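Macro domain-containing protein (Thermosipho africanus, PDB 7OMU) is a two-domain protein that joins a DarT-like domain of the ADP-ribosyl clan to a macro domain, the latter holding adenosine-5-diphosphoribose. Local coordinates at residues F87-P92 with V151-W157. The protein carries 1 engineered substitution. Sequence-based numbering, arbitrary orientation.
Sequences FQPRNP and VKDMEYW
The pyrrolidine of P92 lies over one face of the W157 indole, its CG 3.7 Å from the centroid of the five-membered ring and 20° off the normal, a CH-pi contact. CD of P92 sits over the middle of the bicycle, and the benzo rim reaches obliquely past the backbone of N91 to the carbonyl of R90, where CZ3 of W157 comes within 3.5 Å of R90 O. CG of W157 stands between its own backbone N and carbonyl carbon (chi1 56°), which sets the indole with its face against P92; its NE1 is hydrogen-bonded to L298 O.

NH1 of R90 donates to the backbone O of E155 at 2.9 Å, the acceptor lying at the edge of the guanidinium, near its plane. An extended chain carries the group there from a backbone position at the centre of an inverse gamma turn, and NE makes a weak second bond to T212 O. Q88 passes alongside the V151 carbonyl, CB and CG close to V151 O: bent at chi2 (61°), it gives NE2 weakly to V151 O at 3.4 Å, while its OE1 accepts R90 N at 3.0 Å. One amide thus ties its own loop together and meets the neighbouring one. Beside it, CB of F87 packs on CG2 of V151 at 3.9 Å.

N91 donates ND2 to Q88 O (2.6 Å), on a lone pair in the carbonyl plane, and N-caps helix 92-99, its OD1 accepting L94 N. The contact itself joins two loops of the DarT-like region, strand 82-86 to helix 92-99 and helix 145-148 to helix 163-166, through P92 on W157 and R90 to E155 O.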
loop_
_atom_site.group_PDB
_atom_site.type_symbol
_atom_site.label_atom_id
_atom_site.label_comp_id
_atom_site.label_asym_id
_atom_site.label_seq_id
_atom_site.Cartn_x
_atom_site.Cartn_y
_atom_site.Cartn_z
ATOM N N PHE A 87 -4.929 -7.522 -12.120
ATOM C CA PHE A 87 -6.236 -7.432 -11.417
ATOM C C PHE A 87 -6.115 -6.429 -10.271
ATOM O O PHE A 87 -7.120 -5.769 -9.931
ATOM C CB PHE A 87 -6.661 -8.796 -10.872
ATOM C CG PHE A 87 -6.952 -9.810 -11.943
ATOM C CD1 PHE A 87 -8.170 -9.802 -12.600
ATOM C CD2 PHE A 87 -6.006 -10.750 -12.304
ATOM C CE1 PHE A 87 -8.435 -10.721 -13.599
ATOM C CE2 PHE A 87 -6.274 -11.669 -13.305
ATOM C CZ PHE A 87 -7.489 -11.658 -13.944
ATOM N N GLN A 88 -4.917 -6.357 -9.682
ATOM C CA GLN A 88 -4.567 -5.432 -8.579
ATOM C C GLN A 88 -3.284 -4.696 -8.946
ATOM O O GLN A 88 -2.208 -5.284 -8.912
ATOM C CB GLN A 88 -4.399 -6.223 -7.280
ATOM C CG GLN A 88 -3.853 -5.388 -6.132
ATOM C CD GLN A 88 -4.788 -4.253 -5.800
ATOM O OE1 GLN A 88 -4.668 -3.141 -6.328
ATOM N NE2 GLN A 88 -5.745 -4.549 -4.935
ATOM N N PRO A 89 -3.356 -3.403 -9.327
ATOM C CA PRO A 89 -2.155 -2.624 -9.638
ATOM C C PRO A 89 -1.401 -2.101 -8.402
ATOM O O PRO A 89 -0.213 -1.843 -8.524
ATOM C CB PRO A 89 -2.705 -1.442 -10.450
ATOM C CG PRO A 89 -4.102 -1.246 -9.898
ATOM C CD PRO A 89 -4.592 -2.630 -9.521
ATOM N N ARG A 90 -2.094 -1.939 -7.267
ATOM C CA ARG A 90 -1.490 -1.516 -5.975
ATOM C C ARG A 90 -0.760 -2.724 -5.381
ATOM O O ARG A 90 -1.286 -3.315 -4.414
ATOM C CB ARG A 90 -2.576 -0.973 -5.045
ATOM C CG ARG A 90 -2.053 -0.267 -3.803
ATOM C CD ARG A 90 -3.208 0.240 -2.956
ATOM N NE ARG A 90 -2.788 0.835 -1.694
ATOM C CZ ARG A 90 -2.400 0.148 -0.617
ATOM N NH1 ARG A 90 -2.357 -1.178 -0.639
ATOM N NH2 ARG A 90 -2.046 0.791 0.485
ATOM N N ASN A 91 0.415 -3.046 -5.940
ATOM C CA ASN A 91 1.121 -4.346 -5.784
ATOM C C ASN A 91 2.634 -4.120 -5.729
ATOM O O ASN A 91 3.107 -3.019 -6.000
ATOM C CB ASN A 91 0.714 -5.290 -6.919
ATOM C CG ASN A 91 1.192 -4.824 -8.279
ATOM O OD1 ASN A 91 2.335 -4.403 -8.440
ATOM N ND2 ASN A 91 0.322 -4.906 -9.271
ATOM N N PRO A 92 3.443 -5.154 -5.387
ATOM C CA PRO A 92 4.904 -5.031 -5.330
ATOM C C PRO A 92 5.621 -4.357 -6.509
ATOM O O PRO A 92 6.655 -3.765 -6.278
ATOM C CB PRO A 92 5.346 -6.501 -5.290
ATOM C CG PRO A 92 4.258 -7.175 -4.507
ATOM C CD PRO A 92 2.992 -6.492 -4.970
ATOM N N VAL A 151 -7.772 -10.943 -5.432
ATOM C CA VAL A 151 -6.511 -10.205 -5.106
ATOM C C VAL A 151 -6.747 -8.692 -5.231
ATOM O O VAL A 151 -5.899 -7.914 -4.739
ATOM C CB VAL A 151 -5.333 -10.644 -5.995
ATOM C CG1 VAL A 151 -4.991 -12.112 -5.796
ATOM C CG2 VAL A 151 -5.568 -10.335 -7.465
ATOM N N LYS A 152 -7.840 -8.284 -5.886
ATOM C CA LYS A 152 -8.263 -6.862 -5.978
ATOM C C LYS A 152 -8.601 -6.332 -4.572
ATOM O O LYS A 152 -8.532 -5.103 -4.383
ATOM C CB LYS A 152 -9.419 -6.722 -6.975
ATOM C CG LYS A 152 -10.044 -5.334 -7.084
ATOM C CD LYS A 152 -9.082 -4.210 -7.421
ATOM C CE LYS A 152 -9.685 -2.847 -7.141
ATOM N NZ LYS A 152 -8.699 -1.758 -7.328
ATOM N N ASP A 153 -8.925 -7.217 -3.621
ATOM C CA ASP A 153 -9.330 -6.861 -2.232
ATOM C C ASP A 153 -8.151 -7.013 -1.258
ATOM O O ASP A 153 -8.342 -6.705 -0.073
ATOM C CB ASP A 153 -10.519 -7.710 -1.774
ATOM C CG ASP A 153 -11.769 -7.532 -2.620
ATOM O OD1 ASP A 153 -11.986 -6.403 -3.119
ATOM O OD2 ASP A 153 -12.513 -8.531 -2.778
ATOM N N MET A 154 -6.979 -7.449 -1.729
ATOM C CA MET A 154 -5.728 -7.529 -0.924
ATOM C C MET A 154 -5.139 -6.124 -0.747
ATOM O O MET A 154 -4.840 -5.475 -1.776
ATOM C CB MET A 154 -4.681 -8.406 -1.615
ATOM C CG MET A 154 -4.767 -9.862 -1.259
ATOM S SD MET A 154 -3.271 -10.747 -1.768
ATOM C CE MET A 154 -3.965 -12.360 -2.129
ATOM N N GLU A 155 -4.936 -5.687 0.501
ATOM C CA GLU A 155 -4.413 -4.329 0.827
ATOM C C GLU A 155 -2.940 -4.419 1.257
ATOM O O GLU A 155 -2.275 -3.360 1.306
ATOM C CB GLU A 155 -5.292 -3.615 1.862
ATOM C CG GLU A 155 -6.044 -4.529 2.821
ATOM C CD GLU A 155 -7.059 -3.817 3.714
ATOM O OE1 GLU A 155 -7.225 -2.583 3.570
ATOM O OE2 GLU A 155 -7.696 -4.498 4.549
ATOM N N TYR A 156 -2.448 -5.633 1.536
ATOM C CA TYR A 156 -1.025 -5.921 1.855
ATOM C C TYR A 156 -0.676 -7.356 1.451
ATOM O O TYR A 156 -1.582 -8.137 1.128
ATOM C CB TYR A 156 -0.744 -5.678 3.339
ATOM C CG TYR A 156 -1.265 -6.711 4.314
ATOM C CD1 TYR A 156 -2.531 -6.601 4.869
ATOM C CD2 TYR A 156 -0.463 -7.758 4.748
ATOM C CE1 TYR A 156 -2.998 -7.525 5.792
ATOM C CE2 TYR A 156 -0.919 -8.697 5.659
ATOM C CZ TYR A 156 -2.191 -8.579 6.188
ATOM O OH TYR A 156 -2.633 -9.501 7.093
ATOM N N TRP A 157 0.610 -7.689 1.492
ATOM C CA TRP A 157 1.127 -9.006 1.053
ATOM C C TRP A 157 2.368 -9.395 1.863
ATOM O O TRP A 157 2.872 -8.545 2.620
ATOM C CB TRP A 157 1.433 -8.926 -0.438
ATOM C CG TRP A 157 2.382 -7.818 -0.759
ATOM C CD1 TRP A 157 3.739 -7.858 -0.654
ATOM C CD2 TRP A 157 2.049 -6.492 -1.198
ATOM N NE1 TRP A 157 4.275 -6.652 -1.014
ATOM C CE2 TRP A 157 3.264 -5.794 -1.355
ATOM C CE3 TRP A 157 0.853 -5.831 -1.493
ATOM C CZ2 TRP A 157 3.313 -4.471 -1.788
ATOM C CZ3 TRP A 157 0.900 -4.521 -1.923
ATOM C CH2 TRP A 157 2.115 -3.853 -2.070
#